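Local coordinates for DyP2 (Amycolatopsis sp. ATCC 39116, PDB 4G2C), which is a multifunctional haem dye peroxidase that probably uses hydrogen peroxide to oxidise dyes and related substrates, and carries a bound manganese ion, at residues F215-G220 against E285-L290; H292-R297 against Q452-E457; R301-A306 against G310-G315; T316-Q321 against P456-N461. All coordinates share one frame; numbering follows the deposited sequence.

Contact 1: residues F215-G220 against E285-L290. With MN (manganese (II) ion), chain D; HEM (protoporphyrin IX containing Fe), chain C.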
# COMPACT_ATOMS: atom_id res chain seq x y z
N PHE A 215 -10.76 -8.17 -6.02
CA PHE A 215 -12.17 -7.85 -6.16
C PHE A 215 -12.49 -7.32 -7.56
O PHE A 215 -13.67 -7.12 -7.90
CB PHE A 215 -12.65 -6.84 -5.11
CG PHE A 215 -12.54 -7.34 -3.69
CD1 PHE A 215 -12.60 -8.69 -3.41
CD2 PHE A 215 -12.36 -6.45 -2.65
CE1 PHE A 215 -12.50 -9.15 -2.09
CE2 PHE A 215 -12.26 -6.89 -1.34
CZ PHE A 215 -12.33 -8.25 -1.06
N GLY A 216 -11.44 -7.09 -8.35
CA GLY A 216 -11.58 -6.62 -9.72
C GLY A 216 -11.31 -5.13 -9.96
O GLY A 216 -11.43 -4.63 -11.08
N TYR A 217 -10.92 -4.41 -8.91
CA TYR A 217 -10.82 -2.96 -9.03
C TYR A 217 -9.38 -2.50 -9.26
O TYR A 217 -8.45 -3.00 -8.63
CB TYR A 217 -11.39 -2.26 -7.80
CG TYR A 217 -12.86 -2.47 -7.58
CD1 TYR A 217 -13.35 -3.70 -7.14
CD2 TYR A 217 -13.77 -1.44 -7.81
CE1 TYR A 217 -14.70 -3.90 -6.94
CE2 TYR A 217 -15.14 -1.63 -7.61
CZ TYR A 217 -15.59 -2.87 -7.17
OH TYR A 217 -16.93 -3.08 -6.98
N VAL A 218 -9.21 -1.55 -10.18
CA VAL A 218 -7.93 -0.89 -10.36
C VAL A 218 -7.38 -0.51 -8.98
O VAL A 218 -8.05 0.12 -8.19
CB VAL A 218 -8.06 0.37 -11.24
CG1 VAL A 218 -6.73 1.11 -11.30
CG2 VAL A 218 -8.51 -0.00 -12.63
N ASP A 219 -6.15 -0.91 -8.68
CA ASP A 219 -5.64 -0.57 -7.37
C ASP A 219 -4.31 0.15 -7.54
O ASP A 219 -3.64 -0.01 -8.56
CB ASP A 219 -5.55 -1.82 -6.48
CG ASP A 219 -4.44 -2.77 -6.90
OD1 ASP A 219 -3.99 -2.71 -8.06
OD2 ASP A 219 -4.01 -3.59 -6.06
N GLY A 220 -3.93 0.97 -6.58
CA GLY A 220 -2.68 1.71 -6.70
C GLY A 220 -2.63 2.79 -7.77
O GLY A 220 -1.60 2.98 -8.41
N GLU A 285 -21.01 -11.13 -3.50
CA GLU A 285 -22.36 -11.38 -3.02
C GLU A 285 -22.82 -10.10 -2.37
O GLU A 285 -23.97 -9.67 -2.54
CB GLU A 285 -22.39 -12.53 -2.00
CG GLU A 285 -22.19 -13.91 -2.60
CD GLU A 285 -22.20 -15.02 -1.55
OE1 GLU A 285 -21.69 -14.79 -0.43
OE2 GLU A 285 -22.73 -16.11 -1.84
N ALA A 286 -21.91 -9.49 -1.63
CA ALA A 286 -22.21 -8.24 -0.97
C ALA A 286 -22.56 -7.17 -1.99
O ALA A 286 -23.51 -6.44 -1.77
CB ALA A 286 -21.05 -7.78 -0.08
N GLU A 287 -21.82 -7.08 -3.09
CA GLU A 287 -22.17 -6.13 -4.16
C GLU A 287 -23.59 -6.41 -4.62
O GLU A 287 -24.42 -5.50 -4.74
CB GLU A 287 -21.23 -6.20 -5.38
CG GLU A 287 -19.76 -5.85 -5.13
CD GLU A 287 -18.91 -5.76 -6.41
OE1 GLU A 287 -17.66 -5.81 -6.28
OE2 GLU A 287 -19.46 -5.61 -7.54
N ARG A 288 -23.88 -7.69 -4.87
CA ARG A 288 -25.20 -8.09 -5.35
C ARG A 288 -26.31 -7.67 -4.38
O ARG A 288 -27.28 -7.04 -4.78
CB ARG A 288 -25.26 -9.60 -5.60
CG ARG A 288 -26.62 -10.09 -6.08
CD ARG A 288 -26.78 -11.57 -5.81
NE ARG A 288 -26.66 -11.88 -4.39
CZ ARG A 288 -26.05 -12.96 -3.90
NH1 ARG A 288 -25.52 -13.85 -4.73
NH2 ARG A 288 -25.98 -13.16 -2.59
N ASP A 289 -26.16 -8.04 -3.11
CA ASP A 289 -27.16 -7.77 -2.10
C ASP A 289 -27.41 -6.27 -1.87
O ASP A 289 -28.56 -5.86 -1.65
CB ASP A 289 -26.81 -8.45 -0.77
CG ASP A 289 -26.79 -9.98 -0.88
OD1 ASP A 289 -27.36 -10.54 -1.85
OD2 ASP A 289 -26.20 -10.62 0.02
N LEU A 290 -26.35 -5.46 -1.90
CA LEU A 290 -26.51 -4.01 -1.73
C LEU A 290 -27.28 -3.43 -2.91
O LEU A 290 -28.17 -2.60 -2.73
CB LEU A 290 -25.16 -3.30 -1.55
CG LEU A 290 -25.14 -1.76 -1.53
CD1 LEU A 290 -25.99 -1.19 -0.39
CD2 LEU A 290 -23.73 -1.21 -1.44
MN MN D . -19.00 -4.93 -9.69
CHA HEM C . -6.88 2.96 -2.78
CHB HEM C . -8.31 -1.67 -2.55
CHC HEM C . -6.03 -2.23 1.71
CHD HEM C . -5.30 2.55 1.84
C1A HEM C . -7.45 1.76 -3.10
C2A HEM C . -8.18 1.47 -4.32
C3A HEM C . -8.57 0.19 -4.25
C4A HEM C . -8.10 -0.37 -2.99
CMA HEM C . -9.37 -0.58 -5.31
CAA HEM C . -8.43 2.49 -5.47
CBA HEM C . -7.22 2.51 -6.40
CGA HEM C . -6.15 3.46 -5.92
O1A HEM C . -6.43 4.65 -5.68
O2A HEM C . -4.98 3.04 -5.77
C1B HEM C . -7.84 -2.25 -1.38
C2B HEM C . -8.01 -3.63 -0.93
C3B HEM C . -7.37 -3.77 0.25
C4B HEM C . -6.76 -2.50 0.58
CMB HEM C . -8.81 -4.72 -1.69
CAB HEM C . -7.21 -5.02 1.15
CBB HEM C . -7.39 -6.24 0.65
C1C HEM C . -5.71 -0.96 2.15
C2C HEM C . -5.21 -0.62 3.47
C3C HEM C . -4.99 0.70 3.49
C4C HEM C . -5.35 1.23 2.19
CMC HEM C . -4.94 -1.63 4.63
CAC HEM C . -4.50 1.56 4.68
CBC HEM C . -4.61 1.12 5.95
C1D HEM C . -5.60 3.09 0.60
C2D HEM C . -5.30 4.45 0.22
C3D HEM C . -5.79 4.55 -1.22
C4D HEM C . -6.33 3.27 -1.56
CMD HEM C . -4.63 5.53 1.08
CAD HEM C . -5.75 5.76 -2.13
CBD HEM C . -6.88 6.63 -1.62
CGD HEM C . -6.76 7.90 -2.42
O1D HEM C . -5.66 8.52 -2.37
O2D HEM C . -7.74 8.25 -3.13
NA HEM C . -7.41 0.62 -2.32
NB HEM C . -7.07 -1.60 -0.43
NC HEM C . -5.78 0.20 1.39
ND HEM C . -6.20 2.44 -0.47
FE HEM C . -6.81 0.39 -0.40
O HOH W 1 -18.69 -2.64 -9.52

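Contact 2: residues H292-R297 against Q452-E457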
# COMPACT_ATOMS: atom_id res chain seq x y z
N HIS A 292 -29.44 -4.98 -4.83
CA HIS A 292 -30.83 -5.38 -4.65
C HIS A 292 -31.51 -4.54 -3.59
O HIS A 292 -32.64 -4.08 -3.78
CB HIS A 292 -30.94 -6.87 -4.30
CG HIS A 292 -32.35 -7.34 -4.14
ND1 HIS A 292 -32.97 -7.45 -2.92
CD2 HIS A 292 -33.27 -7.71 -5.06
CE1 HIS A 292 -34.20 -7.88 -3.08
NE2 HIS A 292 -34.41 -8.05 -4.38
N ASP A 293 -30.82 -4.34 -2.46
CA ASP A 293 -31.32 -3.52 -1.36
C ASP A 293 -31.68 -2.11 -1.82
O ASP A 293 -32.70 -1.54 -1.40
CB ASP A 293 -30.25 -3.42 -0.27
CG ASP A 293 -30.47 -4.38 0.89
OD1 ASP A 293 -31.45 -5.16 0.86
OD2 ASP A 293 -29.64 -4.34 1.82
N LEU A 294 -30.84 -1.53 -2.67
CA LEU A 294 -30.99 -0.13 -3.04
C LEU A 294 -31.91 0.04 -4.25
O LEU A 294 -32.05 1.15 -4.78
CB LEU A 294 -29.62 0.47 -3.35
CG LEU A 294 -28.66 0.56 -2.16
CD1 LEU A 294 -27.35 1.13 -2.62
CD2 LEU A 294 -29.24 1.40 -1.02
N GLY A 295 -32.53 -1.05 -4.67
CA GLY A 295 -33.35 -1.05 -5.87
C GLY A 295 -32.61 -0.82 -7.18
O GLY A 295 -33.23 -0.50 -8.18
N LEU A 296 -31.29 -0.99 -7.19
CA LEU A 296 -30.51 -0.77 -8.42
C LEU A 296 -30.83 -1.78 -9.54
O LEU A 296 -31.09 -2.95 -9.28
CB LEU A 296 -29.00 -0.78 -8.14
CG LEU A 296 -28.48 0.17 -7.06
CD1 LEU A 296 -26.97 0.26 -7.13
CD2 LEU A 296 -29.12 1.56 -7.16
N ARG A 297 -30.76 -1.32 -10.78
CA ARG A 297 -31.21 -2.12 -11.91
C ARG A 297 -30.23 -2.11 -13.09
O ARG A 297 -29.52 -1.13 -13.31
CB ARG A 297 -32.59 -1.62 -12.36
CG ARG A 297 -33.40 -1.07 -11.19
CD ARG A 297 -34.89 -1.19 -11.41
NE ARG A 297 -35.31 -2.55 -11.74
CZ ARG A 297 -36.56 -2.89 -12.06
NH1 ARG A 297 -37.51 -1.96 -12.08
NH2 ARG A 297 -36.85 -4.15 -12.36
N GLN A 452 -25.27 0.62 6.93
CA GLN A 452 -24.90 1.99 6.58
C GLN A 452 -25.93 2.63 5.65
O GLN A 452 -26.86 1.97 5.18
CB GLN A 452 -23.51 2.00 5.93
CG GLN A 452 -22.42 1.55 6.89
CD GLN A 452 -21.08 1.29 6.22
OE1 GLN A 452 -20.93 0.37 5.40
NE2 GLN A 452 -20.09 2.11 6.57
N LYS A 453 -25.76 3.93 5.40
CA LYS A 453 -26.67 4.66 4.53
C LYS A 453 -26.03 4.97 3.19
O LYS A 453 -24.84 5.27 3.12
CB LYS A 453 -27.15 5.94 5.20
CG LYS A 453 -28.25 5.64 6.22
CD LYS A 453 -28.50 6.80 7.18
CE LYS A 453 -29.33 6.32 8.37
NZ LYS A 453 -29.57 7.41 9.35
N TYR A 454 -26.84 4.91 2.14
CA TYR A 454 -26.37 5.10 0.78
C TYR A 454 -27.38 5.99 0.07
O TYR A 454 -28.51 6.13 0.53
CB TYR A 454 -26.28 3.75 0.06
CG TYR A 454 -25.47 2.70 0.80
CD1 TYR A 454 -26.00 2.06 1.92
CD2 TYR A 454 -24.19 2.35 0.39
CE1 TYR A 454 -25.27 1.10 2.60
CE2 TYR A 454 -23.46 1.40 1.06
CZ TYR A 454 -24.00 0.78 2.17
OH TYR A 454 -23.26 -0.18 2.84
N ALA A 455 -26.97 6.60 -1.03
CA ALA A 455 -27.87 7.37 -1.87
C ALA A 455 -28.16 6.51 -3.08
O ALA A 455 -27.29 6.33 -3.93
CB ALA A 455 -27.23 8.68 -2.29
N PRO A 456 -29.39 5.98 -3.17
CA PRO A 456 -29.73 5.10 -4.29
C PRO A 456 -29.58 5.82 -5.62
O PRO A 456 -29.22 5.20 -6.62
CB PRO A 456 -31.21 4.76 -4.03
CG PRO A 456 -31.43 5.06 -2.59
CD PRO A 456 -30.53 6.21 -2.28
N GLU A 457 -29.85 7.12 -5.63
CA GLU A 457 -29.83 7.91 -6.87
C GLU A 457 -28.66 8.92 -6.92
O GLU A 457 -28.62 9.88 -6.14
CB GLU A 457 -31.17 8.62 -7.04
CG GLU A 457 -31.18 9.64 -8.15
CD GLU A 457 -32.58 10.08 -8.53
OE1 GLU A 457 -33.45 10.23 -7.64
OE2 GLU A 457 -32.81 10.28 -9.75

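Contact 3: residues R301-A306 against G310-G315. With MN (manganese (II) ion), chain D; HEM (protoporphyrin IX containing Fe), chain C.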
# COMPACT_ATOMS: atom_id res chain seq x y z
N ARG A 301 -26.32 -1.73 -11.62
CA ARG A 301 -26.10 -2.51 -10.40
C ARG A 301 -24.63 -2.54 -9.98
O ARG A 301 -24.30 -2.74 -8.81
CB ARG A 301 -26.64 -3.93 -10.56
CG ARG A 301 -28.13 -4.05 -10.25
CD ARG A 301 -28.66 -5.41 -10.66
NE ARG A 301 -28.58 -5.61 -12.11
CZ ARG A 301 -28.24 -6.76 -12.70
NH1 ARG A 301 -28.20 -6.85 -14.03
NH2 ARG A 301 -27.95 -7.83 -11.97
N GLU A 302 -23.75 -2.33 -10.96
CA GLU A 302 -22.31 -2.21 -10.73
C GLU A 302 -21.96 -1.06 -9.78
O GLU A 302 -20.90 -1.08 -9.15
CB GLU A 302 -21.58 -1.97 -12.06
CG GLU A 302 -21.55 -3.15 -13.02
CD GLU A 302 -21.05 -2.76 -14.40
OE1 GLU A 302 -20.87 -1.54 -14.64
OE2 GLU A 302 -20.85 -3.66 -15.25
N ARG A 303 -22.84 -0.05 -9.70
CA ARG A 303 -22.58 1.11 -8.85
C ARG A 303 -22.55 0.73 -7.36
O ARG A 303 -21.97 1.45 -6.55
CB ARG A 303 -23.58 2.21 -9.12
CG ARG A 303 -23.30 3.49 -8.36
CD ARG A 303 -23.97 4.68 -9.05
NE ARG A 303 -25.38 4.42 -9.31
CZ ARG A 303 -26.36 4.76 -8.48
NH1 ARG A 303 -26.09 5.38 -7.34
NH2 ARG A 303 -27.62 4.47 -8.80
N ALA A 304 -23.16 -0.41 -7.02
CA ALA A 304 -23.14 -0.85 -5.62
C ALA A 304 -21.71 -1.10 -5.20
O ALA A 304 -21.32 -0.77 -4.08
CB ALA A 304 -23.97 -2.11 -5.45
N GLY A 305 -20.93 -1.68 -6.12
CA GLY A 305 -19.54 -1.99 -5.89
C GLY A 305 -18.73 -0.71 -5.78
O GLY A 305 -17.88 -0.57 -4.89
N ALA A 306 -18.98 0.21 -6.70
CA ALA A 306 -18.36 1.53 -6.67
C ALA A 306 -18.60 2.23 -5.33
O ALA A 306 -17.74 2.96 -4.85
CB ALA A 306 -18.90 2.38 -7.82
N GLY A 310 -15.36 3.41 -3.98
CA GLY A 310 -15.22 4.82 -4.29
C GLY A 310 -14.82 5.00 -5.74
O GLY A 310 -14.70 6.12 -6.24
N ARG A 311 -14.57 3.87 -6.40
CA ARG A 311 -14.35 3.83 -7.84
C ARG A 311 -15.05 2.60 -8.41
O ARG A 311 -15.23 1.61 -7.71
CB ARG A 311 -12.87 3.75 -8.18
CG ARG A 311 -11.98 4.91 -7.77
CD ARG A 311 -10.48 4.56 -8.08
NE ARG A 311 -9.53 5.62 -7.70
CZ ARG A 311 -9.03 6.52 -8.54
NH1 ARG A 311 -9.37 6.51 -9.84
NH2 ARG A 311 -8.17 7.43 -8.09
N PHE A 312 -15.44 2.66 -9.67
CA PHE A 312 -15.85 1.46 -10.41
C PHE A 312 -14.63 0.58 -10.67
O PHE A 312 -13.48 1.00 -10.52
CB PHE A 312 -16.52 1.85 -11.74
CG PHE A 312 -17.80 2.59 -11.55
CD1 PHE A 312 -19.00 1.90 -11.41
CD2 PHE A 312 -17.82 3.97 -11.47
CE1 PHE A 312 -20.18 2.58 -11.23
CE2 PHE A 312 -19.00 4.66 -11.28
CZ PHE A 312 -20.18 3.96 -11.16
N GLU A 313 -14.86 -0.66 -11.07
CA GLU A 313 -13.75 -1.55 -11.35
C GLU A 313 -12.67 -0.96 -12.26
O GLU A 313 -11.48 -1.32 -12.12
CB GLU A 313 -14.25 -2.90 -11.86
CG GLU A 313 -14.73 -3.76 -10.71
CD GLU A 313 -15.85 -4.70 -11.10
OE1 GLU A 313 -15.62 -5.58 -11.97
OE2 GLU A 313 -16.97 -4.56 -10.52
N ASP A 314 -13.04 0.00 -13.10
CA ASP A 314 -12.16 0.44 -14.19
C ASP A 314 -11.12 1.57 -14.03
O ASP A 314 -10.54 1.95 -15.03
CB ASP A 314 -12.95 0.66 -15.50
CG ASP A 314 -13.73 1.95 -15.50
OD1 ASP A 314 -13.99 2.45 -14.39
OD2 ASP A 314 -14.08 2.46 -16.59
N GLY A 315 -10.89 2.20 -12.88
CA GLY A 315 -11.84 2.55 -11.87
C GLY A 315 -12.09 4.07 -12.03
O GLY A 315 -11.30 4.94 -11.63
MN MN D . -19.00 -4.93 -9.69
CHA HEM C . -6.88 2.96 -2.78
CHB HEM C . -8.31 -1.67 -2.55
CHC HEM C . -6.03 -2.23 1.71
CHD HEM C . -5.30 2.55 1.84
C1A HEM C . -7.45 1.76 -3.10
C2A HEM C . -8.18 1.47 -4.32
C3A HEM C . -8.57 0.19 -4.25
C4A HEM C . -8.10 -0.37 -2.99
CMA HEM C . -9.37 -0.58 -5.31
CAA HEM C . -8.43 2.49 -5.47
CBA HEM C . -7.22 2.51 -6.40
CGA HEM C . -6.15 3.46 -5.92
O1A HEM C . -6.43 4.65 -5.68
O2A HEM C . -4.98 3.04 -5.77
C1B HEM C . -7.84 -2.25 -1.38
C2B HEM C . -8.01 -3.63 -0.93
C3B HEM C . -7.37 -3.77 0.25
C4B HEM C . -6.76 -2.50 0.58
CMB HEM C . -8.81 -4.72 -1.69
CAB HEM C . -7.21 -5.02 1.15
CBB HEM C . -7.39 -6.24 0.65
C1C HEM C . -5.71 -0.96 2.15
C2C HEM C . -5.21 -0.62 3.47
C3C HEM C . -4.99 0.70 3.49
C4C HEM C . -5.35 1.23 2.19
CMC HEM C . -4.94 -1.63 4.63
CAC HEM C . -4.50 1.56 4.68
CBC HEM C . -4.61 1.12 5.95
C1D HEM C . -5.60 3.09 0.60
C2D HEM C . -5.30 4.45 0.22
C3D HEM C . -5.79 4.55 -1.22
C4D HEM C . -6.33 3.27 -1.56
CMD HEM C . -4.63 5.53 1.08
CAD HEM C . -5.75 5.76 -2.13
CBD HEM C . -6.88 6.63 -1.62
CGD HEM C . -6.76 7.90 -2.42
O1D HEM C . -5.66 8.52 -2.37
O2D HEM C . -7.74 8.25 -3.13
NA HEM C . -7.41 0.62 -2.32
NB HEM C . -7.07 -1.60 -0.43
NC HEM C . -5.78 0.20 1.39
ND HEM C . -6.20 2.44 -0.47
FE HEM C . -6.81 0.39 -0.40
O HOH W 1 -18.69 -2.64 -9.52

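Contact 4: residues T316-Q321 against P456-N461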
# COMPACT_ATOMS: atom_id res chain seq x y z
N THR A 316 -13.21 4.36 -12.68
CA THR A 316 -13.82 5.67 -12.69
C THR A 316 -14.20 6.10 -11.26
O THR A 316 -14.87 5.34 -10.54
CB THR A 316 -15.07 5.60 -13.58
OG1 THR A 316 -14.69 5.05 -14.85
CG2 THR A 316 -15.68 6.98 -13.78
N PRO A 317 -13.76 7.30 -10.84
CA PRO A 317 -14.13 7.80 -9.51
C PRO A 317 -15.63 8.02 -9.43
O PRO A 317 -16.21 8.69 -10.28
CB PRO A 317 -13.41 9.15 -9.42
CG PRO A 317 -12.36 9.12 -10.50
CD PRO A 317 -12.93 8.26 -11.59
N LEU A 318 -16.25 7.41 -8.43
CA LEU A 318 -17.66 7.51 -8.20
C LEU A 318 -18.07 8.95 -7.91
O LEU A 318 -19.22 9.32 -8.13
CB LEU A 318 -18.05 6.62 -7.01
CG LEU A 318 -19.55 6.54 -6.74
CD1 LEU A 318 -20.25 6.12 -8.03
CD2 LEU A 318 -19.85 5.57 -5.60
N THR A 319 -17.14 9.76 -7.41
CA THR A 319 -17.47 11.15 -7.14
C THR A 319 -17.58 11.94 -8.44
O THR A 319 -18.17 13.02 -8.46
CB THR A 319 -16.46 11.85 -6.21
OG1 THR A 319 -17.05 13.07 -5.71
CG2 THR A 319 -15.19 12.20 -6.97
N ALA A 320 -17.03 11.42 -9.53
CA ALA A 320 -17.08 12.15 -10.80
C ALA A 320 -18.08 11.60 -11.83
O ALA A 320 -18.51 12.33 -12.73
CB ALA A 320 -15.69 12.24 -11.41
N GLN A 321 -18.43 10.33 -11.73
CA GLN A 321 -19.30 9.70 -12.71
C GLN A 321 -20.23 8.72 -12.02
O GLN A 321 -19.89 8.17 -10.96
CB GLN A 321 -18.45 8.97 -13.76
CG GLN A 321 -17.55 9.89 -14.62
CD GLN A 321 -18.34 10.59 -15.72
OE1 GLN A 321 -18.49 10.07 -16.83
NE2 GLN A 321 -18.87 11.77 -15.41
N PRO A 456 -29.39 5.98 -3.17
CA PRO A 456 -29.73 5.10 -4.29
C PRO A 456 -29.58 5.82 -5.62
O PRO A 456 -29.22 5.20 -6.62
CB PRO A 456 -31.21 4.76 -4.03
CG PRO A 456 -31.43 5.06 -2.59
CD PRO A 456 -30.53 6.21 -2.28
N GLU A 457 -29.85 7.12 -5.63
CA GLU A 457 -29.83 7.91 -6.87
C GLU A 457 -28.66 8.92 -6.92
O GLU A 457 -28.62 9.88 -6.14
CB GLU A 457 -31.17 8.62 -7.04
CG GLU A 457 -31.18 9.64 -8.15
CD GLU A 457 -32.58 10.08 -8.53
OE1 GLU A 457 -33.45 10.23 -7.64
OE2 GLU A 457 -32.81 10.28 -9.75
N TRP A 458 -27.73 8.69 -7.86
CA TRP A 458 -26.45 9.40 -7.91
C TRP A 458 -26.66 10.89 -7.95
O TRP A 458 -27.27 11.42 -8.88
CB TRP A 458 -25.63 8.95 -9.13
CG TRP A 458 -24.19 9.39 -9.14
CD1 TRP A 458 -23.12 8.73 -8.61
CD2 TRP A 458 -23.64 10.57 -9.76
NE1 TRP A 458 -21.95 9.41 -8.85
CE2 TRP A 458 -22.24 10.55 -9.55
CE3 TRP A 458 -24.20 11.64 -10.48
CZ2 TRP A 458 -21.39 11.56 -10.01
CZ3 TRP A 458 -23.35 12.65 -10.95
CH2 TRP A 458 -21.95 12.60 -10.70
N GLY A 459 -26.14 11.57 -6.94
CA GLY A 459 -26.21 13.02 -6.91
C GLY A 459 -27.49 13.61 -6.35
O GLY A 459 -27.65 14.83 -6.37
N HIS A 460 -28.39 12.77 -5.83
CA HIS A 460 -29.65 13.24 -5.24
C HIS A 460 -29.75 12.97 -3.74
O HIS A 460 -28.97 12.20 -3.19
CB HIS A 460 -30.87 12.65 -5.97
CG HIS A 460 -31.09 13.24 -7.32
ND1 HIS A 460 -30.07 13.42 -8.23
CD2 HIS A 460 -32.22 13.71 -7.91
CE1 HIS A 460 -30.56 13.96 -9.33
NE2 HIS A 460 -31.86 14.15 -9.16
N ASN A 461 -30.74 13.58 -3.09
CA ASN A 461 -30.83 13.52 -1.63
C ASN A 461 -31.60 12.31 -1.08
O ASN A 461 -31.74 12.15 0.14
CB ASN A 461 -31.43 14.81 -1.07
CG ASN A 461 -32.92 14.98 -1.40
OD1 ASN A 461 -33.56 14.06 -1.94
ND2 ASN A 461 -33.48 16.14 -1.06

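Contact 1: residues F215-G220 against E285-L290
The manganese site beside the haem joins Tyr217 to Glu287, linking the GXXDG signature of the dye-decolorising peroxidase family, here Gly216 to Gly220, with helix 280-293. It illustrates how one side chain can span the gap between two bound groups. Tyr217 belongs to the loop that follows strand 211-212, and its two ends face different partners. At the base, CB packs 3.6 Å from the haem methyl CMA; at the far end, OH lies 2.9 Å from Glu287 OE1 in a weak hydrogen bond. The carboxylate oxygen comes in at the ring edge, in its plane, while the carboxylate itself is turned 66° from the ring. The same hydroxyl also touches the inner coordination shell: a water 2.3 Å from the manganese is hydrogen-bonded to Tyr217 OH at 3.1 Å. A phenylalanine in place of Tyr217 would probably keep the packing on the haem methyl but leave both Glu287 OE1 and the metal-bound water without their hydroxyl partner, the carboxylate less firmly fixed in rotation. Glu287 reaches inward from the helix with its chain extended beyond CG (chi2 -172°), which carries the carboxylate to the metal site, where its oxygens have separate partners. Glu313 supplies another carboxylate ligand. OE1 of Glu287 also forms a salt bridge with Lys284, whereas Glu287 OE2 binds manganese at 2.3 Å.

Contact 2: residues H292-R297 against Q452-E457
Leu294 meets Tyr454 and Pro456 where helix 280-293 has just ended, and the contact shows how an apolar residue just past a helix end can pack on a strand distant in sequence. The tight part is small. Both methyls of Leu294 straddle the base of the tyrosine, CD1 and CD2 each lying 3.9 Å from Tyr454 CB, with the two side chains crossing at about a right angle. A first torsion of -65° sets Leu294 CG opposite its own carbonyl carbon, directing the forked end at the strand while the carbonyl faces the proline: Leu294 O is 3.8 Å from Pro456 CB. Leu290 and Met307 also pack on Tyr454, and His348 meets its ring edge-to-face.

Toward Leu296 the fit slackens. Its backbone sends the side chain past the other segment rather than at it, and just the tip returns, Leu296 CD2 coming 3.7 Å from Pro456 O. That oxygen has its polar partner in Arg303, by a hydrogen bond to NH2. Gly295, Arg297 and Glu457 are exposed here, and so, at the Tyr454 end, is Lys453, its first side-chain bond directed away. No hydrogen bond crosses between the segments. The backbone that presents the two leucines is a Schellman motif: Gly295, with positive phi, donates its N to His292 O at 3.2 Å, and Leu296 N bonds to Ala291 O, ending the helix.

Contact 3: residues R301-A306 against G310-G315
Ala306 and Phe312 bury most of this contact, in which the chain leaving helix 303-309 doubles back over the helix. The methyl of Ala306 sits squarely over one face of the Phe312 ring, CB standing 3.6 Å from the ring centroid and 13° off the normal, a well-centred CH-pi contact. Phe312 takes a first torsion of -65°, placing CG beside its own backbone N and swinging the ring back across the helix. Obliquely to the ring, Arg303 CA lies 3.7 Å from Phe312 CE1. Cutting Phe312 back to an alanine is likely to leave the Ala306 methyl without its aromatic cover and open a gap between the returning loop and the helix.

The backbone of Ala306 is engaged as well. Its O accepts a short hydrogen bond of 2.6 Å from Gly310 N, closing the last helical turn, and its CA makes a CH-O contact of 3.3 Å with Arg311 O. Gly310 has a positive phi that suits it to the turn out of the helix. Glu302, the next most covered residue, contributes its carbonyl: Glu302 O accepts a 2.7 Å hydrogen bond from the manganese-bound water. From the returning loop, Glu313 bends at chi2 to bring OE2 to 2.2 Å from the manganese, beside Glu287 of helix 280-293. The metal charge probably offsets the repulsion between these carboxylates, and the aromatic packing is consistent with holding the loop where Glu313 can bind, as might suit a manganese-oxidising site.

Contact 4: residues T316-Q321 against P456-N461
The backbones of Leu318-Gln321 and Trp458 keep their distance, the CA atoms of Gln321 and Trp458 being 8.6 Å apart, and a single indole spans the interval. Trp458 occupies a type II turn from Glu457 to His460, closed by a hydrogen bond of 2.9 Å from His460 N to Glu457 O, with Gly459 providing the positive phi of its third position. With CG swung opposite the backbone N (chi1 -168°), the indole projects from the turn into the other loop. There its NE1 donates to Leu318 O at 2.8 Å, a fairly straight bond with an angle of 157° at the hydrogen, the acceptor lying in the plane of the indole at its edge. Over one face of the ring lies the backbone of Gln321, its C 3.3 Å above the plane, offset toward the rim. Trp458 CZ2 lies 3.8 Å from Ala320 C, which approaches obliquely.

Leu318 adds an apolar side, its CD1 lying 3.9 Å from Trp458 CD1 as the two side chains slide past each other in opposite directions. Elsewhere Leu318 packs on Ala306 and Met307 of helix 303-309, and Arg303 touches the indole. The receiving loop is itself a compact turn, Pro317 O accepting from both Ala320 N and Gln321 N. The chemistry is that of one directed N-H bond set within van der Waals contact: the bond satisfies Leu318 O and, with the Gln321 backbone over one face, probably restricts how the indole can turn.

From the N terminus, contact 1 comes first: the haem-side loop 215-220 meets helix 280-293, closing a loop of 64 residues before the others begin. Contact 2 opens at the end of that helix and closes far along the chain, at strand 453-454. Within its span lies contact 3, a short closure of helix 303-309 on the loop leaving it, after which contact 4 opens at 316-321. Contacts 2 and 4 finish on overlapping segments that share Pro456 and Glu457. Contacts 1 and 3 meet at the manganese, and Arg303 of contact 3 reaches Pro456. Together they tie the haem-side loop, two successive helices and the 453-465 hairpin.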